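Long-range contacts in aeromonas extracellular serine protease (Aeromonas sobria, PDB 3WQB), which cleaves peptide bonds that follow two basic residues, one of them lysine, and is probably a potent virulence factor that attacks host plasma proteins: residues Ser249-Trp254 and Asp530-Ser535; Ser462-Ala467 and Ile586-Arg591; Ala474-Val479 and Arg591-Asp596; Val479-Gln484 and Lys526-Met531; Ser495-Arg500 and Tyr539-Gln544. The protein carries 1 engineered substitution. One frame throughout, in Å; residues are numbered along the deposited sequence.

How the contacts relate
Contacts 2 to 5 lie within the C-terminal P-domain, whereas contact 1 joins that domain to the subtilisin domain. Strand 471-482 ties much of the set together: contact 3 pairs it with strand 583-595, and contact 4 pairs it with strand 527-535, whose later residues face the catalytic domain in contact 1. Contacts 2 and 3 share Arg591, and contacts 1 and 4 share Asp530 and Met531. Contacts 1 to 4 are mainly buried. Contact 2 joins sheets through side chains, contact 3 relies on a backbone ladder, and contact 4 adds a salt-bridge network. Contact 5, partly buried and without regular structure, is held mainly by one carboxylate, a bridging water and a proline packed on backbone carbonyls.

Contact 1 (Ser249-Trp254 and Asp530-Ser535); sequences SNSNFW and DMRMLS
Ser251 turns OG into the space between its own N and C (chi1 57°), while Arg532 sends CG out opposite its N, and the bend at chi3 turns its NE toward the hydroxyl. NE of Arg532 donates to OG of Ser251 over 2.9 Å, with an angle of 160° at the hydrogen and the oxygen close to the guanidinium plane. A small hydroxyl suits this place because it accepts the bond while leaving room for the strand: CB of Ser251 comes within 3.6 Å of the backbone N of Leu534. Asn252 supports the same guanidinium differently, with CA lying over one face near its rim and CB 3.4 Å from NH2 of Arg532. The polar end of Asn252 turns to the backbone of Asn255. This is the seam between the subtilisin domain and the P-domain: 249-254 is a loop leading into strand 255-261 of the parallel catalytic sheet, and 530-535 lies on a strand of the P-domain. Arginine fits such a seam because its other nitrogens stay within the catalytic domain, NH1 in a salt bridge with Asp197 and NH2 bonded to Pro248 O. Further along the strand the contact turns apolar. Leu534 reaches with CD1 to within 3.8 Å of CA of Phe253, and the same methyl approaches the phenyl group at its edge, while CB of Leu534 rests 3.8 Å from CB of Ser251.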
# COMPACT_ATOMS: atom_id res chain seq x y z
N SER A 249 6.29 -4.60 0.81
CA SER A 249 4.99 -5.26 0.84
C SER A 249 4.13 -4.91 -0.38
O SER A 249 3.25 -5.68 -0.78
CB SER A 249 4.23 -4.90 2.11
OG SER A 249 4.97 -5.30 3.24
N ASN A 250 4.39 -3.75 -0.97
CA ASN A 250 3.57 -3.28 -2.08
C ASN A 250 3.82 -3.99 -3.39
O ASN A 250 3.11 -3.75 -4.36
CB ASN A 250 3.73 -1.77 -2.28
CG ASN A 250 3.15 -0.96 -1.15
OD1 ASN A 250 2.43 -1.48 -0.29
ND2 ASN A 250 3.48 0.33 -1.13
N SER A 251 4.83 -4.86 -3.44
CA SER A 251 5.14 -5.63 -4.65
C SER A 251 4.86 -7.12 -4.49
O SER A 251 5.34 -7.92 -5.30
CB SER A 251 6.59 -5.38 -5.11
OG SER A 251 7.49 -5.72 -4.07
N ASN A 252 4.08 -7.50 -3.48
CA ASN A 252 3.85 -8.91 -3.21
C ASN A 252 2.74 -9.56 -4.02
O ASN A 252 2.43 -10.74 -3.79
CB ASN A 252 3.63 -9.18 -1.71
CG ASN A 252 2.27 -8.73 -1.23
OD1 ASN A 252 1.51 -8.09 -1.95
ND2 ASN A 252 1.95 -9.07 0.02
N PHE A 253 2.16 -8.82 -4.95
CA PHE A 253 1.06 -9.28 -5.81
C PHE A 253 -0.28 -9.45 -5.10
O PHE A 253 -1.29 -8.99 -5.60
CB PHE A 253 1.42 -10.56 -6.59
CG PHE A 253 0.31 -11.07 -7.45
CD1 PHE A 253 -0.05 -10.39 -8.62
CD2 PHE A 253 -0.39 -12.24 -7.10
CE1 PHE A 253 -1.07 -10.87 -9.43
CE2 PHE A 253 -1.42 -12.71 -7.91
CZ PHE A 253 -1.75 -12.03 -9.08
N TRP A 254 -0.27 -10.10 -3.94
CA TRP A 254 -1.51 -10.34 -3.19
C TRP A 254 -2.16 -9.03 -2.76
O TRP A 254 -3.39 -8.94 -2.70
CB TRP A 254 -1.26 -11.26 -1.98
CG TRP A 254 -0.41 -12.42 -2.39
CD1 TRP A 254 0.87 -12.67 -2.00
CD2 TRP A 254 -0.74 -13.43 -3.37
NE1 TRP A 254 1.35 -13.80 -2.63
CE2 TRP A 254 0.39 -14.28 -3.48
CE3 TRP A 254 -1.88 -13.70 -4.14
CZ2 TRP A 254 0.40 -15.38 -4.35
CZ3 TRP A 254 -1.87 -14.82 -4.99
CH2 TRP A 254 -0.73 -15.63 -5.09
N ASP A 530 18.37 -7.71 -3.72
CA ASP A 530 17.05 -8.35 -3.93
C ASP A 530 15.90 -7.38 -3.64
O ASP A 530 14.92 -7.74 -2.98
CB ASP A 530 16.90 -9.62 -3.09
CG ASP A 530 17.81 -10.76 -3.52
OD1 ASP A 530 18.24 -10.79 -4.69
OD2 ASP A 530 18.07 -11.64 -2.67
N MET A 531 16.03 -6.15 -4.10
CA MET A 531 14.93 -5.21 -3.96
C MET A 531 13.83 -5.60 -4.93
O MET A 531 14.08 -5.73 -6.13
CB MET A 531 15.36 -3.77 -4.20
CG MET A 531 14.21 -2.82 -3.92
SD MET A 531 14.55 -1.11 -4.28
CE MET A 531 12.93 -0.57 -4.81
N ARG A 532 12.62 -5.77 -4.42
CA ARG A 532 11.51 -6.25 -5.24
C ARG A 532 10.65 -5.11 -5.75
O ARG A 532 10.39 -4.12 -5.03
CB ARG A 532 10.65 -7.27 -4.48
CG ARG A 532 9.70 -8.06 -5.37
CD ARG A 532 8.92 -9.10 -4.61
NE ARG A 532 8.17 -8.47 -3.53
CZ ARG A 532 7.61 -9.13 -2.52
NH1 ARG A 532 7.71 -10.45 -2.44
NH2 ARG A 532 6.95 -8.45 -1.58
N MET A 533 10.23 -5.23 -7.01
CA MET A 533 9.30 -4.29 -7.63
C MET A 533 8.27 -5.08 -8.42
O MET A 533 8.54 -6.19 -8.88
CB MET A 533 10.05 -3.33 -8.55
CG MET A 533 11.03 -2.42 -7.82
SD MET A 533 12.41 -1.85 -8.84
CE MET A 533 13.41 -3.32 -8.88
N LEU A 534 7.07 -4.51 -8.57
CA LEU A 534 6.02 -5.14 -9.36
C LEU A 534 5.51 -4.16 -10.42
O LEU A 534 5.48 -2.95 -10.19
CB LEU A 534 4.88 -5.61 -8.45
CG LEU A 534 3.69 -6.27 -9.15
CD1 LEU A 534 3.15 -7.42 -8.33
CD2 LEU A 534 2.57 -5.28 -9.47
N SER A 535 5.14 -4.69 -11.58
CA SER A 535 4.43 -3.89 -12.57
C SER A 535 3.14 -4.54 -13.01
O SER A 535 3.08 -5.75 -13.26
CB SER A 535 5.30 -3.62 -13.80
OG SER A 535 4.53 -2.93 -14.77

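Contact 2 (Ser462-Ala467 and Ile586-Arg591); sequences STTRIA and ISWSLR
Trp588 and Ser462 make the polar end of this contact, and the indole NE1 gives its hydrogen to OG over 2.8 Å. The serine oxygen lies at the ring edge, near the indole plane, and the angle at the hydrogen is 147°. With CG of Trp588 set between its backbone N and carbonyl carbon (chi1 69°), the indole stretches across to strand 462-466, where a compact serine can accept from NE1 and still leave the benzo ring to pack. CZ2 of Trp588 lies 3.4 Å from the backbone O of Ser462, and its CH2 is 3.9 Å from CG2 of Thr464. The packing continues through Leu590, whose CD2 sits 3.8 Å from CG2 of Thr464 and also touches CG1 of Ile466. Threonine serves two needs: its methyl joins this apolar row, while OG1 hydrogen-bonds to Gln441. The other side of strand 462-466 is quite different. Thr463 and Arg465 point away from the partner strand and are exposed, and the long polar arginine is at home there. Alternation of this kind, with every second residue turned inward, belongs to a strand with one face to the core and the other to the outside. No backbone bonds link the strands, whose axes come no closer than 9.0 Å and cross at -28°, the face-to-face packing of two sheets in the beta sandwich of the P-domain.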
# COMPACT_ATOMS: atom_id res chain seq x y z
N SER A 462 19.93 -5.86 -19.42
CA SER A 462 20.05 -7.30 -19.28
C SER A 462 18.74 -7.95 -19.69
O SER A 462 17.67 -7.49 -19.32
CB SER A 462 20.44 -7.65 -17.84
OG SER A 462 20.44 -9.05 -17.61
N THR A 463 18.84 -9.04 -20.45
CA THR A 463 17.68 -9.68 -21.06
C THR A 463 17.57 -11.16 -20.69
O THR A 463 18.58 -11.84 -20.55
CB THR A 463 17.75 -9.51 -22.59
OG1 THR A 463 17.73 -8.11 -22.91
CG2 THR A 463 16.61 -10.22 -23.29
N THR A 464 16.34 -11.63 -20.50
CA THR A 464 16.06 -13.05 -20.29
C THR A 464 14.86 -13.46 -21.14
O THR A 464 13.98 -12.64 -21.41
CB THR A 464 15.83 -13.39 -18.79
OG1 THR A 464 15.82 -14.81 -18.59
CG2 THR A 464 14.52 -12.80 -18.27
N ARG A 465 14.83 -14.72 -21.55
CA ARG A 465 13.69 -15.24 -22.30
C ARG A 465 12.76 -16.03 -21.40
O ARG A 465 13.19 -16.88 -20.62
CB ARG A 465 14.16 -16.13 -23.45
CG ARG A 465 13.01 -16.61 -24.32
CD ARG A 465 13.48 -17.29 -25.59
NE ARG A 465 12.34 -17.70 -26.42
CZ ARG A 465 11.73 -18.88 -26.36
NH1 ARG A 465 12.13 -19.83 -25.52
NH2 ARG A 465 10.70 -19.12 -27.16
N ILE A 466 11.47 -15.74 -21.52
CA ILE A 466 10.43 -16.57 -20.92
C ILE A 466 9.88 -17.48 -22.01
O ILE A 466 9.36 -17.00 -23.03
CB ILE A 466 9.30 -15.70 -20.28
CG1 ILE A 466 9.84 -14.87 -19.10
CG2 ILE A 466 8.08 -16.56 -19.90
CD1 ILE A 466 10.22 -15.65 -17.85
N ALA A 467 10.00 -18.79 -21.82
CA ALA A 467 9.63 -19.75 -22.86
C ALA A 467 8.14 -20.09 -22.86
O ALA A 467 7.57 -20.38 -23.91
CB ALA A 467 10.45 -21.03 -22.73
N ILE A 586 24.47 -6.26 -10.55
CA ILE A 586 24.93 -7.56 -10.05
C ILE A 586 24.06 -8.70 -10.59
O ILE A 586 24.56 -9.66 -11.18
CB ILE A 586 24.99 -7.58 -8.49
CG1 ILE A 586 25.99 -6.53 -7.98
CG2 ILE A 586 25.33 -8.99 -7.96
CD1 ILE A 586 25.84 -6.19 -6.51
N SER A 587 22.75 -8.59 -10.38
CA SER A 587 21.83 -9.62 -10.82
C SER A 587 20.44 -9.05 -10.84
O SER A 587 20.16 -8.04 -10.20
CB SER A 587 21.85 -10.82 -9.86
OG SER A 587 21.30 -10.48 -8.60
N TRP A 588 19.56 -9.71 -11.58
CA TRP A 588 18.14 -9.47 -11.42
C TRP A 588 17.40 -10.77 -11.63
O TRP A 588 17.96 -11.72 -12.20
CB TRP A 588 17.63 -8.38 -12.36
CG TRP A 588 17.60 -8.72 -13.82
CD1 TRP A 588 18.67 -8.96 -14.63
CD2 TRP A 588 16.44 -8.82 -14.65
NE1 TRP A 588 18.25 -9.22 -15.90
CE2 TRP A 588 16.88 -9.14 -15.95
CE3 TRP A 588 15.06 -8.70 -14.41
CZ2 TRP A 588 16.00 -9.31 -17.02
CZ3 TRP A 588 14.18 -8.86 -15.47
CH2 TRP A 588 14.66 -9.16 -16.76
N SER A 589 16.17 -10.83 -11.14
CA SER A 589 15.32 -11.99 -11.30
C SER A 589 13.94 -11.56 -11.76
O SER A 589 13.47 -10.48 -11.38
CB SER A 589 15.22 -12.78 -9.99
OG SER A 589 16.48 -13.25 -9.58
N LEU A 590 13.31 -12.40 -12.56
CA LEU A 590 12.00 -12.12 -13.12
C LEU A 590 11.01 -13.23 -12.77
O LEU A 590 11.31 -14.41 -12.96
CB LEU A 590 12.09 -11.99 -14.66
CG LEU A 590 10.80 -11.78 -15.44
CD1 LEU A 590 10.13 -10.45 -15.07
CD2 LEU A 590 11.07 -11.83 -16.93
N ARG A 591 9.85 -12.82 -12.27
CA ARG A 591 8.75 -13.75 -12.06
C ARG A 591 7.51 -13.27 -12.79
O ARG A 591 7.03 -12.15 -12.55
CB ARG A 591 8.45 -13.96 -10.57
CG ARG A 591 7.41 -15.05 -10.37
CD ARG A 591 7.30 -15.46 -8.95
NE ARG A 591 7.10 -16.90 -8.88
CZ ARG A 591 6.96 -17.60 -7.76
NH1 ARG A 591 6.98 -16.98 -6.58
NH2 ARG A 591 6.79 -18.92 -7.82

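Contact 3 (Ala474-Val479 and Arg591-Asp596); sequences AVQVMV and RVLGHD
Gln476 and Arg591 exchange two backbone hydrogen bonds, the straighter running from Arg591 N to Gln476 O over 2.8 Å at 174°. Ala474 and Leu593 form the next hydrogen-bonded pair, with Leu593 N 2.9 Å from Ala474 O. Between them Val475 faces Val592 as a non-hydrogen-bonded pair, and CA of Val475 makes a CA-H...O contact with Arg591 O. This antiparallel ladder joins strands 471-482 and 583-595 within one sheet of the P-domain sandwich. Beside it the side chains of Gln476 and Arg591 run together, with the amide and guanidinium planes 23° apart, and a water is shared: it donates to OE1 of Gln476 and accepts from NH1 of Arg591. Polar ends suit this face because each has a further partner, NE of Arg591 at Leu438 O and NE2 of Gln476 at Ser251 O in the catalytic domain. CD1 of Leu593 packs 3.6 Å from OE1 of Gln476. On the other face the branched valines meet, CG1 of Val475 4.2 Å from CG2 of Val592.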
# COMPACT_ATOMS: atom_id res chain seq x y z
N ALA A 474 0.67 -9.98 -13.70
CA ALA A 474 1.66 -9.07 -13.12
C ALA A 474 3.03 -9.66 -13.29
O ALA A 474 3.18 -10.88 -13.51
CB ALA A 474 1.36 -8.82 -11.64
N VAL A 475 4.04 -8.80 -13.22
CA VAL A 475 5.43 -9.25 -13.17
C VAL A 475 6.11 -8.70 -11.93
O VAL A 475 5.92 -7.53 -11.56
CB VAL A 475 6.25 -8.89 -14.45
CG1 VAL A 475 5.68 -9.58 -15.68
CG2 VAL A 475 6.32 -7.40 -14.68
N GLN A 476 6.92 -9.55 -11.30
CA GLN A 476 7.79 -9.15 -10.21
C GLN A 476 9.22 -9.23 -10.67
O GLN A 476 9.59 -10.13 -11.44
CB GLN A 476 7.60 -10.05 -8.99
CG GLN A 476 6.24 -9.94 -8.34
CD GLN A 476 6.01 -11.03 -7.32
OE1 GLN A 476 6.27 -12.20 -7.59
NE2 GLN A 476 5.51 -10.65 -6.14
N VAL A 477 10.01 -8.28 -10.20
CA VAL A 477 11.44 -8.24 -10.48
C VAL A 477 12.18 -8.03 -9.16
O VAL A 477 11.74 -7.24 -8.31
CB VAL A 477 11.77 -7.09 -11.48
CG1 VAL A 477 13.24 -6.75 -11.52
CG2 VAL A 477 11.30 -7.44 -12.88
N MET A 478 13.28 -8.75 -8.97
CA MET A 478 14.21 -8.42 -7.89
C MET A 478 15.48 -7.92 -8.53
O MET A 478 15.89 -8.44 -9.57
CB MET A 478 14.50 -9.64 -7.01
CG MET A 478 13.32 -10.04 -6.16
SD MET A 478 13.72 -11.39 -5.04
CE MET A 478 14.05 -12.74 -6.18
N VAL A 479 16.08 -6.88 -7.94
CA VAL A 479 17.32 -6.29 -8.48
C VAL A 479 18.39 -6.20 -7.41
O VAL A 479 18.11 -5.83 -6.25
CB VAL A 479 17.08 -4.88 -9.11
CG1 VAL A 479 18.40 -4.29 -9.64
CG2 VAL A 479 16.07 -4.96 -10.24
N ARG A 591 9.85 -12.82 -12.27
CA ARG A 591 8.75 -13.75 -12.06
C ARG A 591 7.51 -13.27 -12.79
O ARG A 591 7.03 -12.15 -12.55
CB ARG A 591 8.45 -13.96 -10.57
CG ARG A 591 7.41 -15.05 -10.37
CD ARG A 591 7.30 -15.46 -8.95
NE ARG A 591 7.10 -16.90 -8.88
CZ ARG A 591 6.96 -17.60 -7.76
NH1 ARG A 591 6.98 -16.98 -6.58
NH2 ARG A 591 6.79 -18.92 -7.82
N VAL A 592 7.00 -14.10 -13.68
CA VAL A 592 5.75 -13.80 -14.36
C VAL A 592 4.59 -14.52 -13.65
O VAL A 592 4.64 -15.73 -13.40
CB VAL A 592 5.81 -14.21 -15.85
CG1 VAL A 592 4.52 -13.85 -16.54
CG2 VAL A 592 6.97 -13.51 -16.54
N LEU A 593 3.55 -13.75 -13.30
CA LEU A 593 2.32 -14.28 -12.71
C LEU A 593 1.20 -14.10 -13.73
O LEU A 593 0.99 -12.99 -14.23
CB LEU A 593 1.99 -13.52 -11.42
CG LEU A 593 3.04 -13.59 -10.31
CD1 LEU A 593 4.02 -12.45 -10.41
CD2 LEU A 593 2.32 -13.56 -8.97
N GLY A 594 0.51 -15.17 -14.07
CA GLY A 594 -0.53 -15.06 -15.06
C GLY A 594 -1.34 -16.33 -15.17
O GLY A 594 -1.54 -17.03 -14.18
N HIS A 595 -1.82 -16.61 -16.37
CA HIS A 595 -2.65 -17.79 -16.56
C HIS A 595 -2.51 -18.33 -17.97
O HIS A 595 -2.06 -17.63 -18.88
CB HIS A 595 -4.12 -17.50 -16.22
CG HIS A 595 -4.72 -16.42 -17.06
ND1 HIS A 595 -4.68 -15.09 -16.71
CD2 HIS A 595 -5.37 -16.48 -18.25
CE1 HIS A 595 -5.27 -14.37 -17.65
NE2 HIS A 595 -5.71 -15.19 -18.59
N ASP A 596 -2.92 -19.58 -18.13
CA ASP A 596 -2.91 -20.25 -19.42
C ASP A 596 -4.26 -20.05 -20.11
O ASP A 596 -5.25 -20.66 -19.73
CB ASP A 596 -2.62 -21.74 -19.19
CG ASP A 596 -2.75 -22.59 -20.44
OD1 ASP A 596 -2.86 -22.03 -21.55
OD2 ASP A 596 -2.74 -23.83 -20.29
O HOH W 1 6.68 -14.27 -5.86

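Contact 4 (Val479-Gln484 and Lys526-Met531); sequences VSLDHQ and KGLRDM
Asp482 holds CG opposite its carbonyl carbon (chi1 -70°), placing its carboxylate between Arg529 and Lys526. Arg529, bent at chi2, grips OD1 of Asp482 end-on with NH1 and NH2, the latter at 2.7 Å on the syn lone pair. Lys526, bent at chi3 and chi4, sets NZ 3.1 Å from OD2 of Asp482, above the carboxylate plane. NH1 of Arg529 also donates to Leu528 O, which Leu481 N reaches from the opposite face of that carbonyl. The segments lie on neighbouring antiparallel strands, 471-482 and 527-535, of one P-domain sheet, with a G1 bulge where Asp530 and Met531 both face Val479. Ser480 suits the bulge: its OG accepts from Asp530 N at 3.0 Å, and a water joins it to OD1 of Asp530. Gly527 and Asp482 are a non-hydrogen-bonded pair, with no room at Gly527 for a side chain beside Leu481 O. On the face with Val479, Leu481 and Leu528 lie side by side, CD2 of Leu481 3.9 Å from CD1 of Leu528. His483 hydrogen-bonds Asp553, a calcium ligand.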
# COMPACT_ATOMS: atom_id res chain seq x y z
N VAL A 479 16.08 -6.88 -7.94
CA VAL A 479 17.32 -6.29 -8.48
C VAL A 479 18.39 -6.20 -7.41
O VAL A 479 18.11 -5.83 -6.25
CB VAL A 479 17.08 -4.88 -9.11
CG1 VAL A 479 18.40 -4.29 -9.64
CG2 VAL A 479 16.07 -4.96 -10.24
N SER A 480 19.61 -6.55 -7.80
CA SER A 480 20.80 -6.35 -6.97
C SER A 480 21.81 -5.56 -7.78
O SER A 480 22.11 -5.90 -8.92
CB SER A 480 21.39 -7.68 -6.52
OG SER A 480 20.45 -8.36 -5.71
N LEU A 481 22.32 -4.48 -7.18
CA LEU A 481 23.31 -3.62 -7.83
C LEU A 481 24.06 -2.83 -6.77
O LEU A 481 23.59 -2.66 -5.65
CB LEU A 481 22.65 -2.69 -8.87
CG LEU A 481 21.58 -1.69 -8.43
CD1 LEU A 481 22.21 -0.43 -7.83
CD2 LEU A 481 20.71 -1.31 -9.62
N ASP A 482 25.24 -2.34 -7.16
CA ASP A 482 25.98 -1.37 -6.36
C ASP A 482 25.93 -0.01 -7.02
O ASP A 482 26.14 0.09 -8.24
CB ASP A 482 27.44 -1.78 -6.20
CG ASP A 482 27.63 -3.01 -5.33
OD1 ASP A 482 26.73 -3.33 -4.52
OD2 ASP A 482 28.70 -3.64 -5.44
N HIS A 483 25.66 1.02 -6.23
CA HIS A 483 25.68 2.40 -6.70
C HIS A 483 25.67 3.33 -5.50
O HIS A 483 24.91 3.12 -4.55
CB HIS A 483 24.47 2.70 -7.59
CG HIS A 483 24.57 4.00 -8.32
ND1 HIS A 483 24.29 5.21 -7.73
CD2 HIS A 483 24.89 4.27 -9.61
CE1 HIS A 483 24.47 6.18 -8.61
NE2 HIS A 483 24.82 5.64 -9.76
N GLN A 484 26.53 4.34 -5.55
CA GLN A 484 26.77 5.22 -4.41
C GLN A 484 25.70 6.31 -4.18
O GLN A 484 25.70 6.94 -3.12
CB GLN A 484 28.14 5.89 -4.53
CG GLN A 484 29.33 4.94 -4.45
CD GLN A 484 30.61 5.61 -4.90
OE1 GLN A 484 30.62 6.40 -5.85
NE2 GLN A 484 31.71 5.30 -4.21
N LYS A 526 25.23 -0.34 0.18
CA LYS A 526 26.10 -0.44 -0.99
C LYS A 526 25.29 -0.25 -2.26
O LYS A 526 25.83 0.16 -3.30
CB LYS A 526 26.76 -1.81 -1.03
CG LYS A 526 27.87 -2.03 -0.01
CD LYS A 526 28.74 -3.21 -0.44
CE LYS A 526 29.50 -2.89 -1.73
NZ LYS A 526 29.75 -4.10 -2.55
N GLY A 527 24.01 -0.55 -2.16
CA GLY A 527 23.11 -0.50 -3.30
C GLY A 527 21.85 -1.28 -3.02
O GLY A 527 21.34 -1.27 -1.90
N LEU A 528 21.36 -1.98 -4.03
CA LEU A 528 20.15 -2.78 -3.90
C LEU A 528 20.54 -4.23 -3.71
O LEU A 528 21.48 -4.70 -4.34
CB LEU A 528 19.29 -2.66 -5.16
CG LEU A 528 18.84 -1.27 -5.61
CD1 LEU A 528 17.93 -1.38 -6.82
CD2 LEU A 528 18.16 -0.51 -4.48
N ARG A 529 19.82 -4.92 -2.83
CA ARG A 529 20.03 -6.35 -2.59
C ARG A 529 18.67 -7.03 -2.61
O ARG A 529 17.90 -6.92 -1.65
CB ARG A 529 20.74 -6.59 -1.25
CG ARG A 529 22.21 -6.13 -1.18
CD ARG A 529 23.07 -6.85 -2.23
NE ARG A 529 24.49 -6.50 -2.15
CZ ARG A 529 25.05 -5.48 -2.79
NH1 ARG A 529 24.32 -4.67 -3.55
NH2 ARG A 529 26.35 -5.26 -2.67
N ASP A 530 18.37 -7.71 -3.72
CA ASP A 530 17.05 -8.35 -3.93
C ASP A 530 15.90 -7.38 -3.64
O ASP A 530 14.92 -7.74 -2.98
CB ASP A 530 16.90 -9.62 -3.09
CG ASP A 530 17.81 -10.76 -3.52
OD1 ASP A 530 18.24 -10.79 -4.69
OD2 ASP A 530 18.07 -11.64 -2.67
N MET A 531 16.03 -6.15 -4.10
CA MET A 531 14.93 -5.21 -3.96
C MET A 531 13.83 -5.60 -4.93
O MET A 531 14.08 -5.73 -6.13
CB MET A 531 15.36 -3.77 -4.20
CG MET A 531 14.21 -2.82 -3.92
SD MET A 531 14.55 -1.11 -4.28
CE MET A 531 12.93 -0.57 -4.81
O HOH W 2 18.33 -9.50 -7.09

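Contact 5 (Ser495-Arg500 and Tyr539-Gln544); sequences SPAGTR and YGESAQ
Hydrogen bonds to Glu541 dominate: Ser495 OG donates to OE1 over 2.8 Å on the syn lone pair, and Thr499 OG1 donates to OE2 over a short 2.5 Å. The extended chain beyond CG carries the carboxylate of Glu541 between the two hydroxyls. OE2 has a further donor in Ala403 N, and together these bonds fix the rotation of the group. Water forms a second bridge, donating 2.8 Å to OE1 of Glu541 and likewise to Ser542 O, and accepting from Ala497 N. Van der Waals packing comes from Pro496, whose ring lies against carbonyls: CB is 3.3 Å from Gln544 O, and CG is 3.6 Å from Ala543 O. Proline suits the second position of the type I turn Ser495-Gly498, and Gly498 suits the positive phi (93°) that follows. The turn connects strands 489-494 and 500-502, while 539-544 leads into strand 545-553, which neighbours 489-494 in the same P-domain sheet; Tyr539 reaches Asp363 on helix 358-368.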
# COMPACT_ATOMS: atom_id res chain seq x y z
N SER A 495 8.78 -5.62 -22.18
CA SER A 495 8.19 -6.93 -22.47
C SER A 495 8.53 -7.38 -23.90
O SER A 495 9.01 -6.59 -24.71
CB SER A 495 6.67 -6.87 -22.29
OG SER A 495 6.05 -6.17 -23.35
N PRO A 496 8.25 -8.66 -24.22
CA PRO A 496 8.46 -9.14 -25.59
C PRO A 496 7.74 -8.30 -26.66
O PRO A 496 8.24 -8.18 -27.78
CB PRO A 496 7.91 -10.58 -25.55
CG PRO A 496 8.12 -10.99 -24.13
CD PRO A 496 7.87 -9.75 -23.31
N ALA A 497 6.60 -7.71 -26.31
CA ALA A 497 5.86 -6.84 -27.23
C ALA A 497 6.49 -5.46 -27.42
O ALA A 497 6.07 -4.70 -28.29
CB ALA A 497 4.43 -6.69 -26.74
N GLY A 498 7.49 -5.14 -26.60
CA GLY A 498 8.16 -3.86 -26.65
C GLY A 498 7.54 -2.86 -25.69
O GLY A 498 7.97 -1.71 -25.62
N THR A 499 6.52 -3.28 -24.95
CA THR A 499 5.89 -2.43 -23.93
C THR A 499 6.88 -2.10 -22.81
O THR A 499 7.64 -2.97 -22.38
CB THR A 499 4.67 -3.14 -23.35
OG1 THR A 499 3.84 -3.59 -24.42
CG2 THR A 499 3.86 -2.22 -22.43
N ARG A 500 6.87 -0.86 -22.34
CA ARG A 500 7.81 -0.45 -21.30
C ARG A 500 7.10 -0.08 -20.02
O ARG A 500 5.96 0.43 -20.05
CB ARG A 500 8.61 0.76 -21.79
CG ARG A 500 9.42 0.49 -23.05
CD ARG A 500 10.03 1.78 -23.56
NE ARG A 500 11.11 2.25 -22.70
CZ ARG A 500 12.37 1.85 -22.79
NH1 ARG A 500 12.75 0.97 -23.72
NH2 ARG A 500 13.28 2.34 -21.96
N TYR A 539 -0.54 -6.29 -18.15
CA TYR A 539 -1.74 -7.09 -17.99
C TYR A 539 -2.37 -7.46 -19.32
O TYR A 539 -2.74 -6.59 -20.12
CB TYR A 539 -2.74 -6.30 -17.14
CG TYR A 539 -3.91 -7.11 -16.63
CD1 TYR A 539 -3.86 -7.69 -15.36
CD2 TYR A 539 -5.05 -7.32 -17.41
CE1 TYR A 539 -4.93 -8.44 -14.88
CE2 TYR A 539 -6.13 -8.07 -16.93
CZ TYR A 539 -6.06 -8.62 -15.67
OH TYR A 539 -7.11 -9.36 -15.18
N GLY A 540 -2.51 -8.77 -19.55
CA GLY A 540 -3.15 -9.27 -20.75
C GLY A 540 -2.20 -9.65 -21.88
O GLY A 540 -2.61 -10.33 -22.82
N GLU A 541 -0.96 -9.19 -21.81
CA GLU A 541 0.04 -9.50 -22.85
C GLU A 541 0.51 -10.96 -22.77
O GLU A 541 0.39 -11.60 -21.74
CB GLU A 541 1.26 -8.58 -22.71
CG GLU A 541 0.98 -7.13 -23.06
CD GLU A 541 2.22 -6.28 -23.21
OE1 GLU A 541 3.36 -6.79 -23.09
OE2 GLU A 541 2.05 -5.06 -23.45
N SER A 542 1.08 -11.45 -23.87
CA SER A 542 1.74 -12.74 -23.88
C SER A 542 3.11 -12.62 -23.22
O SER A 542 3.86 -11.67 -23.50
CB SER A 542 1.88 -13.27 -25.30
OG SER A 542 2.70 -14.43 -25.32
N ALA A 543 3.44 -13.57 -22.36
CA ALA A 543 4.72 -13.57 -21.65
C ALA A 543 5.89 -14.09 -22.49
O ALA A 543 7.04 -13.85 -22.16
CB ALA A 543 4.61 -14.40 -20.38
N GLN A 544 5.59 -14.80 -23.58
CA GLN A 544 6.62 -15.54 -24.31
C GLN A 544 7.54 -14.62 -25.08
O GLN A 544 7.10 -13.79 -25.87
CB GLN A 544 5.95 -16.55 -25.24
CG GLN A 544 6.91 -17.53 -25.89
CD GLN A 544 6.16 -18.54 -26.73
OE1 GLN A 544 5.60 -18.19 -27.77
NE2 GLN A 544 6.12 -19.78 -26.27
O HOH W 3 4.59 -9.05 -24.24